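Local coordinates for flavoredoxin (Methanosarcina acetivorans, PDB 3BNK), which binds flavin mononucleotide and probably acts as an electron-carrying flavoprotein of this archaeon, at residues N10-P15 against L162-N167; P17-G22 against M32-V37; V49-S54 against Y131-E136. All coordinates share one frame; numbering follows the deposited sequence.

Interaction 1: residues N10-P15 against L162-N167; sequences NVFIYP and LTMPDN. With FMN (flavin mononucleotide), chain D.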
loop_
_atom_site.group_PDB
_atom_site.type_symbol
_atom_site.label_atom_id
_atom_site.label_comp_id
_atom_site.label_asym_id
_atom_site.label_seq_id
_atom_site.Cartn_x
_atom_site.Cartn_y
_atom_site.Cartn_z
ATOM N N ASN B 10 3.373 14.316 -8.244
ATOM C CA ASN B 10 3.938 12.978 -8.267
ATOM C C ASN B 10 4.408 12.580 -6.865
ATOM O O ASN B 10 5.605 12.550 -6.564
ATOM C CB ASN B 10 5.085 12.892 -9.285
ATOM C CG ASN B 10 5.530 11.463 -9.558
ATOM O OD1 ASN B 10 6.631 11.229 -10.073
ATOM N ND2 ASN B 10 4.686 10.510 -9.235
ATOM N N VAL B 11 3.448 12.280 -6.001
ATOM C CA VAL B 11 3.769 11.894 -4.640
ATOM C C VAL B 11 3.483 10.419 -4.421
ATOM O O VAL B 11 2.486 9.865 -4.916
ATOM C CB VAL B 11 3.124 12.849 -3.572
ATOM C CG1 VAL B 11 1.962 13.637 -4.150
ATOM C CG2 VAL B 11 2.731 12.109 -2.299
ATOM N N PHE B 12 4.389 9.784 -3.691
ATOM C CA PHE B 12 4.296 8.370 -3.408
ATOM C C PHE B 12 3.640 8.181 -2.045
ATOM O O PHE B 12 3.448 9.149 -1.293
ATOM C CB PHE B 12 5.695 7.755 -3.458
ATOM C CG PHE B 12 6.267 7.648 -4.857
ATOM C CD1 PHE B 12 6.855 8.752 -5.479
ATOM C CD2 PHE B 12 6.221 6.439 -5.546
ATOM C CE1 PHE B 12 7.398 8.657 -6.771
ATOM C CE2 PHE B 12 6.754 6.323 -6.838
ATOM C CZ PHE B 12 7.342 7.443 -7.458
ATOM N N ILE B 13 3.270 6.942 -1.728
ATOM C CA ILE B 13 2.646 6.666 -0.441
ATOM C C ILE B 13 3.762 6.666 0.628
ATOM O O ILE B 13 4.851 6.141 0.373
ATOM C CB ILE B 13 1.862 5.306 -0.442
ATOM C CG1 ILE B 13 0.893 5.223 -1.630
ATOM C CG2 ILE B 13 1.135 5.072 0.911
ATOM C CD1 ILE B 13 -0.176 6.301 -1.650
ATOM N N TYR B 14 3.472 7.270 1.783
ATOM C CA TYR B 14 4.405 7.374 2.921
ATOM C C TYR B 14 4.029 6.468 4.099
ATOM O O TYR B 14 3.113 6.794 4.855
ATOM C CB TYR B 14 4.540 8.843 3.381
ATOM C CG TYR B 14 5.347 9.663 2.401
ATOM C CD1 TYR B 14 4.767 10.158 1.238
ATOM C CD2 TYR B 14 6.715 9.889 2.609
ATOM C CE1 TYR B 14 5.522 10.884 0.301
ATOM C CE2 TYR B 14 7.472 10.614 1.689
ATOM C CZ TYR B 14 6.870 11.104 0.536
ATOM O OH TYR B 14 7.628 11.803 -0.379
ATOM N N PRO B 15 4.725 5.317 4.251
ATOM C CA PRO B 15 5.722 4.771 3.337
ATOM C C PRO B 15 5.058 3.768 2.410
ATOM O O PRO B 15 3.853 3.529 2.515
ATOM C CB PRO B 15 6.639 3.988 4.281
ATOM C CG PRO B 15 5.653 3.405 5.289
ATOM C CD PRO B 15 4.566 4.450 5.443
ATOM N N LEU B 162 9.681 1.617 2.397
ATOM C CA LEU B 162 10.307 2.369 1.337
ATOM C C LEU B 162 9.676 3.722 1.213
ATOM O O LEU B 162 8.464 3.886 1.337
ATOM C CB LEU B 162 10.232 1.631 -0.007
ATOM C CG LEU B 162 10.712 2.398 -1.257
ATOM C CD1 LEU B 162 12.233 2.547 -1.254
ATOM C CD2 LEU B 162 10.238 1.740 -2.540
ATOM N N THR B 163 10.530 4.687 0.931
ATOM C CA THR B 163 10.098 6.026 0.668
ATOM C C THR B 163 10.812 6.514 -0.618
ATOM O O THR B 163 12.014 6.317 -0.784
ATOM C CB THR B 163 10.297 6.857 1.976
ATOM O OG1 THR B 163 9.413 7.971 2.009
ATOM C CG2 THR B 163 11.702 7.275 2.177
ATOM N N MET B 164 10.040 7.052 -1.565
ATOM C CA MET B 164 10.587 7.642 -2.794
ATOM C C MET B 164 10.041 9.075 -2.955
ATOM O O MET B 164 9.022 9.398 -2.354
ATOM C CB MET B 164 10.240 6.774 -4.012
ATOM C CG MET B 164 10.971 5.430 -4.055
ATOM S SD MET B 164 10.638 4.482 -5.553
ATOM C CE MET B 164 11.995 3.309 -5.580
ATOM N N PRO B 165 10.702 9.939 -3.766
ATOM C CA PRO B 165 11.927 9.780 -4.556
ATOM C C PRO B 165 13.210 9.992 -3.756
ATOM O O PRO B 165 14.295 9.883 -4.310
ATOM C CB PRO B 165 11.795 10.871 -5.624
ATOM C CG PRO B 165 11.100 11.954 -4.930
ATOM C CD PRO B 165 10.127 11.283 -3.958
ATOM N N ASP B 166 13.091 10.268 -2.463
ATOM C CA ASP B 166 14.258 10.300 -1.597
ATOM C C ASP B 166 15.012 8.958 -1.609
ATOM O O ASP B 166 16.206 8.910 -1.305
ATOM C CB ASP B 166 13.856 10.707 -0.178
ATOM C CG ASP B 166 12.886 9.739 0.454
ATOM O OD1 ASP B 166 11.682 9.731 0.089
ATOM O OD2 ASP B 166 13.337 8.985 1.324
ATOM N N ASN B 167 14.309 7.879 -1.960
ATOM C CA ASN B 167 14.901 6.542 -2.078
ATOM C C ASN B 167 15.526 5.968 -0.797
ATOM O O ASN B 167 16.712 5.634 -0.775
ATOM C CB ASN B 167 15.880 6.474 -3.261
ATOM C CG ASN B 167 15.200 6.720 -4.597
ATOM O OD1 ASN B 167 13.973 6.637 -4.716
ATOM N ND2 ASN B 167 15.995 7.025 -5.612
HETATM N N1 FMN D . 8.826 -0.939 -10.331
HETATM C C2 FMN D . 7.467 -1.002 -10.569
HETATM O O2 FMN D . 7.069 -1.052 -11.727
HETATM N N3 FMN D . 6.570 -1.020 -9.514
HETATM C C4 FMN D . 7.052 -0.970 -8.217
HETATM O O4 FMN D . 6.253 -0.974 -7.287
HETATM C C4A FMN D . 8.430 -0.901 -7.975
HETATM N N5 FMN D . 8.923 -0.839 -6.679
HETATM C C5A FMN D . 10.284 -0.791 -6.439
HETATM C C6 FMN D . 10.739 -0.758 -5.115
HETATM C C7 FMN D . 12.116 -0.700 -4.851
HETATM C C7M FMN D . 12.573 -0.772 -3.425
HETATM C C8 FMN D . 13.030 -0.682 -5.915
HETATM C C8M FMN D . 14.512 -0.866 -5.671
HETATM C C9 FMN D . 12.561 -0.733 -7.235
HETATM C C9A FMN D . 11.194 -0.795 -7.509
HETATM N N10 FMN D . 10.710 -0.850 -8.822
HETATM C C10 FMN D . 9.331 -0.893 -9.048
HETATM C "C1'" FMN D . 11.659 -0.958 -9.986
HETATM C "C2'" FMN D . 11.771 -2.374 -10.537
HETATM O "O2'" FMN D . 11.852 -3.309 -9.478
HETATM C "C3'" FMN D . 13.036 -2.534 -11.381
HETATM O "O3'" FMN D . 13.047 -1.686 -12.516
HETATM C "C4'" FMN D . 13.269 -3.994 -11.767
HETATM O "O4'" FMN D . 14.565 -4.119 -12.288
HETATM C "C5'" FMN D . 12.274 -4.560 -12.772
HETATM O "O5'" FMN D . 12.661 -5.914 -12.922
HETATM P P FMN D . 12.301 -6.786 -14.233
HETATM O O1P FMN D . 12.680 -6.005 -15.457
HETATM O O2P FMN D . 10.817 -7.003 -14.236
HETATM O O3P FMN D . 12.983 -8.126 -14.217
HETATM O O HOH W 1 6.697 11.344 -2.790
HETATM O O HOH W 2 7.219 7.528 -0.305
#

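Interaction 2: residues P17-G22 against M32-V37; sequences PVTLLG and MALGWV. With FMN (flavin mononucleotide), chain D.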
loop_
_atom_site.group_PDB
_atom_site.type_symbol
_atom_site.label_atom_id
_atom_site.label_comp_id
_atom_site.label_asym_id
_atom_site.label_seq_id
_atom_site.Cartn_x
_atom_site.Cartn_y
_atom_site.Cartn_z
ATOM N N PRO B 17 5.379 -0.404 1.265
ATOM C CA PRO B 17 5.920 -1.676 1.727
ATOM C C PRO B 17 7.087 -2.099 0.820
ATOM O O PRO B 17 7.309 -1.495 -0.232
ATOM C CB PRO B 17 4.735 -2.627 1.541
ATOM C CG PRO B 17 4.013 -2.055 0.347
ATOM C CD PRO B 17 4.130 -0.579 0.491
ATOM N N VAL B 18 7.835 -3.113 1.219
ATOM C CA VAL B 18 8.921 -3.632 0.381
ATOM C C VAL B 18 8.700 -5.112 0.157
ATOM O O VAL B 18 8.745 -5.927 1.096
ATOM C CB VAL B 18 10.334 -3.367 0.975
ATOM C CG1 VAL B 18 11.412 -4.052 0.149
ATOM C CG2 VAL B 18 10.598 -1.883 1.061
ATOM N N THR B 19 8.451 -5.446 -1.102
ATOM C CA THR B 19 8.101 -6.787 -1.461
ATOM C C THR B 19 8.914 -7.224 -2.672
ATOM O O THR B 19 9.476 -6.401 -3.389
ATOM C CB THR B 19 6.550 -6.950 -1.696
ATOM O OG1 THR B 19 6.215 -8.324 -1.617
ATOM C CG2 THR B 19 6.138 -6.516 -3.044
ATOM N N LEU B 20 8.986 -8.530 -2.872
ATOM C CA LEU B 20 9.554 -9.071 -4.082
ATOM C C LEU B 20 8.424 -9.720 -4.892
ATOM O O LEU B 20 7.675 -10.564 -4.396
ATOM C CB LEU B 20 10.674 -10.056 -3.741
ATOM C CG LEU B 20 12.157 -9.669 -3.852
ATOM C CD1 LEU B 20 12.434 -8.245 -4.338
ATOM C CD2 LEU B 20 12.954 -10.025 -2.572
ATOM N N LEU B 21 8.288 -9.281 -6.136
ATOM C CA LEU B 21 7.244 -9.787 -6.998
ATOM C C LEU B 21 7.829 -10.884 -7.886
ATOM O O LEU B 21 8.777 -10.636 -8.643
ATOM C CB LEU B 21 6.663 -8.646 -7.847
ATOM C CG LEU B 21 5.520 -8.915 -8.839
ATOM C CD1 LEU B 21 5.915 -9.893 -9.897
ATOM C CD2 LEU B 21 4.258 -9.424 -8.149
ATOM N N GLY B 22 7.260 -12.081 -7.785
ATOM C CA GLY B 22 7.737 -13.237 -8.539
ATOM C C GLY B 22 6.823 -13.592 -9.707
ATOM O O GLY B 22 5.602 -13.595 -9.576
ATOM N N MET B 32 11.239 -8.993 -9.165
ATOM C CA MET B 32 11.506 -7.565 -9.139
ATOM C C MET B 32 11.055 -6.977 -7.804
ATOM O O MET B 32 10.097 -7.465 -7.201
ATOM C CB MET B 32 10.809 -6.847 -10.304
ATOM C CG MET B 32 9.293 -6.985 -10.326
ATOM S SD MET B 32 8.499 -5.768 -11.381
ATOM C CE MET B 32 8.172 -4.424 -10.248
ATOM N N ALA B 33 11.743 -5.920 -7.359
ATOM C CA ALA B 33 11.352 -5.191 -6.150
ATOM C C ALA B 33 10.064 -4.406 -6.396
ATOM O O ALA B 33 9.890 -3.795 -7.469
ATOM C CB ALA B 33 12.488 -4.289 -5.675
ATOM N N LEU B 34 9.137 -4.478 -5.438
ATOM C CA LEU B 34 7.784 -3.922 -5.613
ATOM C C LEU B 34 7.269 -3.228 -4.353
ATOM O O LEU B 34 7.198 -3.828 -3.295
ATOM C CB LEU B 34 6.782 -5.012 -6.064
ATOM C CG LEU B 34 5.287 -4.639 -6.091
ATOM C CD1 LEU B 34 4.921 -3.994 -7.406
ATOM C CD2 LEU B 34 4.381 -5.864 -5.847
ATOM N N GLY B 35 6.896 -1.962 -4.493
ATOM C CA GLY B 35 6.352 -1.167 -3.390
ATOM C C GLY B 35 4.896 -0.833 -3.640
ATOM O O GLY B 35 4.159 -0.507 -2.705
ATOM N N TRP B 36 4.473 -0.917 -4.906
ATOM C CA TRP B 36 3.082 -0.641 -5.286
ATOM C C TRP B 36 2.232 -1.909 -5.151
ATOM O O TRP B 36 1.875 -2.538 -6.162
ATOM C CB TRP B 36 2.991 -0.076 -6.720
ATOM C CG TRP B 36 3.696 1.273 -6.937
ATOM C CD1 TRP B 36 4.603 1.880 -6.103
ATOM C CD2 TRP B 36 3.576 2.130 -8.081
ATOM N NE1 TRP B 36 5.042 3.058 -6.646
ATOM C CE2 TRP B 36 4.437 3.237 -7.866
ATOM C CE3 TRP B 36 2.844 2.061 -9.277
ATOM C CZ2 TRP B 36 4.558 4.287 -8.789
ATOM C CZ3 TRP B 36 2.972 3.101 -10.197
ATOM C CH2 TRP B 36 3.828 4.199 -9.947
ATOM N N VAL B 37 1.941 -2.282 -3.903
ATOM C CA VAL B 37 1.088 -3.431 -3.581
ATOM C C VAL B 37 0.064 -2.983 -2.574
ATOM O O VAL B 37 0.405 -2.312 -1.601
ATOM C CB VAL B 37 1.763 -4.575 -2.782
ATOM C CG1 VAL B 37 1.272 -5.971 -3.294
ATOM C CG2 VAL B 37 3.292 -4.400 -2.608
HETATM N N1 FMN D . 8.826 -0.939 -10.331
HETATM C C2 FMN D . 7.467 -1.002 -10.569
HETATM O O2 FMN D . 7.069 -1.052 -11.727
HETATM N N3 FMN D . 6.570 -1.020 -9.514
HETATM C C4 FMN D . 7.052 -0.970 -8.217
HETATM O O4 FMN D . 6.253 -0.974 -7.287
HETATM C C4A FMN D . 8.430 -0.901 -7.975
HETATM N N5 FMN D . 8.923 -0.839 -6.679
HETATM C C5A FMN D . 10.284 -0.791 -6.439
HETATM C C6 FMN D . 10.739 -0.758 -5.115
HETATM C C7 FMN D . 12.116 -0.700 -4.851
HETATM C C7M FMN D . 12.573 -0.772 -3.425
HETATM C C8 FMN D . 13.030 -0.682 -5.915
HETATM C C8M FMN D . 14.512 -0.866 -5.671
HETATM C C9 FMN D . 12.561 -0.733 -7.235
HETATM C C9A FMN D . 11.194 -0.795 -7.509
HETATM N N10 FMN D . 10.710 -0.850 -8.822
HETATM C C10 FMN D . 9.331 -0.893 -9.048
HETATM C "C1'" FMN D . 11.659 -0.958 -9.986
HETATM C "C2'" FMN D . 11.771 -2.374 -10.537
HETATM O "O2'" FMN D . 11.852 -3.309 -9.478
HETATM C "C3'" FMN D . 13.036 -2.534 -11.381
HETATM O "O3'" FMN D . 13.047 -1.686 -12.516
HETATM C "C4'" FMN D . 13.269 -3.994 -11.767
HETATM O "O4'" FMN D . 14.565 -4.119 -12.288
HETATM C "C5'" FMN D . 12.274 -4.560 -12.772
HETATM O "O5'" FMN D . 12.661 -5.914 -12.922
HETATM P P FMN D . 12.301 -6.786 -14.233
HETATM O O1P FMN D . 12.680 -6.005 -15.457
HETATM O O2P FMN D . 10.817 -7.003 -14.236
HETATM O O3P FMN D . 12.983 -8.126 -14.217
#

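Interaction 3: residues V49-S54 against Y131-E136; sequences VGVNKS and YFFVGE. With FMN (flavin mononucleotide), chain D.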
loop_
_atom_site.group_PDB
_atom_site.type_symbol
_atom_site.label_atom_id
_atom_site.label_comp_id
_atom_site.label_asym_id
_atom_site.label_seq_id
_atom_site.Cartn_x
_atom_site.Cartn_y
_atom_site.Cartn_z
ATOM N N VAL B 49 -1.083 -5.126 -7.844
ATOM C CA VAL B 49 0.347 -4.901 -7.984
ATOM C C VAL B 49 0.608 -3.967 -9.177
ATOM O O VAL B 49 0.138 -4.240 -10.293
ATOM C CB VAL B 49 1.079 -6.262 -8.098
ATOM C CG1 VAL B 49 2.400 -6.132 -8.793
ATOM C CG2 VAL B 49 1.262 -6.898 -6.697
ATOM N N GLY B 50 1.312 -2.860 -8.914
ATOM C CA GLY B 50 1.636 -1.835 -9.905
ATOM C C GLY B 50 3.003 -2.012 -10.551
ATOM O O GLY B 50 4.042 -2.009 -9.873
ATOM N N VAL B 51 2.994 -2.174 -11.873
ATOM C CA VAL B 51 4.186 -2.599 -12.594
ATOM C C VAL B 51 4.370 -1.792 -13.874
ATOM O O VAL B 51 3.537 -1.837 -14.771
ATOM C CB VAL B 51 4.197 -4.138 -12.912
ATOM C CG1 VAL B 51 5.549 -4.541 -13.484
ATOM C CG2 VAL B 51 3.892 -4.997 -11.664
ATOM N N ASN B 52 5.480 -1.063 -13.943
ATOM C CA ASN B 52 5.798 -0.280 -15.129
ATOM C C ASN B 52 5.832 -1.115 -16.405
ATOM O O ASN B 52 6.365 -2.226 -16.431
ATOM C CB ASN B 52 7.096 0.513 -14.950
ATOM C CG ASN B 52 7.173 1.705 -15.886
ATOM O OD1 ASN B 52 7.477 1.560 -17.065
ATOM N ND2 ASN B 52 6.872 2.890 -15.367
ATOM N N LYS B 53 5.221 -0.572 -17.456
ATOM C CA LYS B 53 5.178 -1.221 -18.759
ATOM C C LYS B 53 6.578 -1.472 -19.333
ATOM O O LYS B 53 6.725 -2.280 -20.245
ATOM C CB LYS B 53 4.329 -0.399 -19.731
ATOM C CG LYS B 53 2.847 -0.361 -19.390
ATOM C CD LYS B 53 2.078 0.519 -20.367
ATOM C CE LYS B 53 0.636 0.105 -20.405
ATOM N NZ LYS B 53 -0.206 1.071 -21.146
ATOM N N SER B 54 7.593 -0.798 -18.787
ATOM C CA SER B 54 8.980 -0.946 -19.263
ATOM C C SER B 54 9.674 -2.197 -18.738
ATOM O O SER B 54 10.696 -2.623 -19.304
ATOM C CB SER B 54 9.829 0.309 -18.986
ATOM O OG SER B 54 10.180 0.449 -17.608
ATOM N N TYR B 131 0.908 -1.412 -15.711
ATOM C CA TYR B 131 -0.210 -2.293 -15.422
ATOM C C TYR B 131 -0.449 -2.350 -13.916
ATOM O O TYR B 131 0.483 -2.168 -13.119
ATOM C CB TYR B 131 0.012 -3.709 -15.963
ATOM C CG TYR B 131 0.195 -3.744 -17.450
ATOM C CD1 TYR B 131 1.470 -3.787 -18.005
ATOM C CD2 TYR B 131 -0.908 -3.698 -18.311
ATOM C CE1 TYR B 131 1.650 -3.802 -19.385
ATOM C CE2 TYR B 131 -0.734 -3.705 -19.693
ATOM C CZ TYR B 131 0.553 -3.756 -20.218
ATOM O OH TYR B 131 0.745 -3.766 -21.580
ATOM N N PHE B 132 -1.708 -2.584 -13.550
ATOM C CA PHE B 132 -2.076 -2.972 -12.200
ATOM C C PHE B 132 -2.796 -4.320 -12.315
ATOM O O PHE B 132 -3.949 -4.403 -12.773
ATOM C CB PHE B 132 -2.919 -1.890 -11.523
ATOM C CG PHE B 132 -2.928 -1.964 -10.006
ATOM C CD1 PHE B 132 -1.814 -1.560 -9.260
ATOM C CD2 PHE B 132 -4.076 -2.382 -9.320
ATOM C CE1 PHE B 132 -1.830 -1.600 -7.853
ATOM C CE2 PHE B 132 -4.101 -2.424 -7.899
ATOM C CZ PHE B 132 -2.979 -2.029 -7.178
ATOM N N PHE B 133 -2.065 -5.371 -11.946
ATOM C CA PHE B 133 -2.555 -6.753 -11.965
ATOM C C PHE B 133 -3.302 -7.058 -10.667
ATOM O O PHE B 133 -2.683 -7.115 -9.594
ATOM C CB PHE B 133 -1.381 -7.738 -12.094
ATOM C CG PHE B 133 -0.638 -7.673 -13.404
ATOM C CD1 PHE B 133 0.649 -7.143 -13.459
ATOM C CD2 PHE B 133 -1.208 -8.174 -14.578
ATOM C CE1 PHE B 133 1.357 -7.092 -14.665
ATOM C CE2 PHE B 133 -0.512 -8.137 -15.786
ATOM C CZ PHE B 133 0.775 -7.595 -15.834
ATOM N N VAL B 134 -4.620 -7.242 -10.752
ATOM C CA VAL B 134 -5.436 -7.629 -9.585
ATOM C C VAL B 134 -5.482 -9.167 -9.473
ATOM O O VAL B 134 -5.884 -9.874 -10.412
ATOM C CB VAL B 134 -6.867 -6.984 -9.589
ATOM C CG1 VAL B 134 -7.632 -7.346 -8.333
ATOM C CG2 VAL B 134 -6.783 -5.465 -9.684
ATOM N N GLY B 135 -5.018 -9.674 -8.334
ATOM C CA GLY B 135 -4.905 -11.099 -8.132
ATOM C C GLY B 135 -5.606 -11.564 -6.876
ATOM O O GLY B 135 -5.568 -10.890 -5.851
ATOM N N GLU B 136 -6.254 -12.721 -6.965
ATOM C CA GLU B 136 -6.809 -13.374 -5.790
ATOM C C GLU B 136 -5.691 -14.104 -5.069
ATOM O O GLU B 136 -4.883 -14.791 -5.696
ATOM C CB GLU B 136 -7.924 -14.366 -6.177
ATOM C CG GLU B 136 -8.693 -14.931 -4.967
ATOM C CD GLU B 136 -9.734 -15.997 -5.336
ATOM O OE1 GLU B 136 -10.247 -15.977 -6.472
ATOM O OE2 GLU B 136 -10.039 -16.847 -4.471
HETATM N N1 FMN D . 8.826 -0.939 -10.331
HETATM C C2 FMN D . 7.467 -1.002 -10.569
HETATM O O2 FMN D . 7.069 -1.052 -11.727
HETATM N N3 FMN D . 6.570 -1.020 -9.514
HETATM C C4 FMN D . 7.052 -0.970 -8.217
HETATM O O4 FMN D . 6.253 -0.974 -7.287
HETATM C C4A FMN D . 8.430 -0.901 -7.975
HETATM N N5 FMN D . 8.923 -0.839 -6.679
HETATM C C5A FMN D . 10.284 -0.791 -6.439
HETATM C C6 FMN D . 10.739 -0.758 -5.115
HETATM C C7 FMN D . 12.116 -0.700 -4.851
HETATM C C7M FMN D . 12.573 -0.772 -3.425
HETATM C C8 FMN D . 13.030 -0.682 -5.915
HETATM C C8M FMN D . 14.512 -0.866 -5.671
HETATM C C9 FMN D . 12.561 -0.733 -7.235
HETATM C C9A FMN D . 11.194 -0.795 -7.509
HETATM N N10 FMN D . 10.710 -0.850 -8.822
HETATM C C10 FMN D . 9.331 -0.893 -9.048
HETATM C "C1'" FMN D . 11.659 -0.958 -9.986
HETATM C "C2'" FMN D . 11.771 -2.374 -10.537
HETATM O "O2'" FMN D . 11.852 -3.309 -9.478
HETATM C "C3'" FMN D . 13.036 -2.534 -11.381
HETATM O "O3'" FMN D . 13.047 -1.686 -12.516
HETATM C "C4'" FMN D . 13.269 -3.994 -11.767
HETATM O "O4'" FMN D . 14.565 -4.119 -12.288
HETATM C "C5'" FMN D . 12.274 -4.560 -12.772
HETATM O "O5'" FMN D . 12.661 -5.914 -12.922
HETATM P P FMN D . 12.301 -6.786 -14.233
HETATM O O1P FMN D . 12.680 -6.005 -15.457
HETATM O O2P FMN D . 10.817 -7.003 -14.236
HETATM O O3P FMN D . 12.983 -8.126 -14.217
#

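Interaction 1: residues N10-P15 against L162-N167
Phe12 and Tyr14 meet Met164 and Thr163 in a contact that is partly apolar and partly bridged by water, where the loop leading into strand 16-25 passes the chain leaving strand 160-163. CB of Met164 sits over the centre of one face of the Phe12 ring, 4.1 Å from its centroid, as a CH-pi contact. SD approaches the same ring obliquely, a Met-aromatic contact. Because the Met164 chain is extended beyond CG (chi2 -176°), its CE runs on to the flavin and ends 4.1 Å from FMN C7. With a serine in place of Phe12, Met164 would probably lose the surface its CB and SD rest on and be freer to turn beside the flavin, and Arg39 of the second subunit would lose its cation-pi partner. Two waters fill in the polar side. One accepts from Phe12 N at 2.9 Å, donates to Met164 O at 3.1 Å and is also hydrogen-bonded to Tyr14 OH; the other lies over the Tyr14 ring and links Ile13 O, Thr163 OG1 and Met164 N. Leu162 CD2, 3.5 Å from FMN C7M, places the whole arrangement at the dimethylbenzene end of the FMN pocket, close to the dimer interface.

Interaction 2: residues P17-G22 against M32-V37
Thr19 with Leu34 and Leu21 with Met32 form hydrogen-bonded antiparallel pairs, Leu20 with Ala33 the non-hydrogen-bonded pair between them, and the two strand segments run antiparallel with a strong twist, their N-to-C directions 130° apart. The straightest of the four backbone bonds runs from Leu21 N to Met32 O, 2.8 Å. Thr19 and Leu34 lie side by side and point the same way; Thr19 CG2 presses on Leu34 CD2 at 3.4 Å, tighter than usual, while Thr19 OG1 turns to Asn70 O on strand 66-71. Val37 CG2 wedges against both Thr19 CG2 and the Pro17 ring, extending this apolar patch.

Met32 packs its CG on Leu21 CB, then bends at chi3 (-91°), which brings CE over the pyrimidine end of the flavin, 3.5 Å from FMN C2. On the same flavin face, Ala33 CB lies 3.7 Å from FMN C8, and Ala33 O accepts a hydrogen bond from the ribityl O2'. Just past the regular run 32-34, where strand 28-41 is interrupted, Gly35 N and Trp36 N both donate to FMN O4, each at 3.0 Å, and Gly35 N adds a weak bond to N5. Two donors on O4 would be expected to draw electron density toward that side of the ring. Trp36 stands at the centre of an inverse gamma turn, a bend consistent with two successive amides addressing one oxygen. The whole is a beta hairpin whose second strand holds the isoalloxazine in the FMN site.

Interaction 3: residues V49-S54 against Y131-E136
The rung-by-rung pairing of Val49 with Phe133 and Val51 with Tyr131 joins two neighbouring antiparallel strands of the main sheet, one of which binds the pyrimidine edge of the flavin. Each of these is a hydrogen-bonded pair, with Gly50 and Phe132 as the non-hydrogen-bonded pair between them. Val51 N reaches Tyr131 O at 2.8 Å, whereas the bond from Val49 N to Phe133 O is longer and less straight.

Strand 46-52 also turns two backbone groups to the cofactor. Gly50 O accepts from FMN N3 at 2.7 Å, and Asn52 N donates almost straight to FMN O2 at 2.7 Å (175°), so a matched acceptor and donor grip adjacent positions of the ring. Just after this, Asn52 OD1 accepts from Ser54 N at 2.9 Å, in the carbonyl plane on a lone pair: an Asx turn just where the strand ends.

Swung across the neighbouring strand with CG anti to the backbone N (chi1 -159°), the Phe132 ring lays one face over Val49 N, and its CD1 comes within 3.4 Å of Gly50 N, where no side chain keeps it off. Its ring also meets Phe132 of the second subunit. Phe133 is touched at its edge by Val51 CG2, while Tyr131 CB lies over a face of that ring.

At the strand end Lys53 crosses Tyr131 at about a right angle. Its CG is 3.6 Å from Tyr131 CE1, and its CE lies over the ring face, 4.2 Å from the centroid, a CH-pi contact. The ammonium runs on past the ring to a salt bridge with Glu126 and a hydrogen bond with Phe127 O. Such backbone recognition of the flavin N3 and O2 from a strand end belongs to the FMN pocket of this flavin-reductase-like domain.

Overall arrangement
All three contacts reach one antiparallel sheet and the same bound flavin. Along the chain, interaction 2 closes before interaction 3 opens, and both are nested in the long loop that interaction 1 closes. Centres of interactions 2 and 3 are about 11 Å apart, with strands 28-41 and 46-52 side by side and Leu34 packed on Val49. Interaction 1 is about 14 Å from interaction 2 between centres, joined to it where Phe12 packs on Trp36, and about 18 Å from interaction 3. Met164 and Ala33 approach the dimethylbenzene ring from opposite faces, while strand 46-52 holds the far, pyrimidine edge. Each contact also touches the second subunit, so the flavin site is built close to the dimer interface.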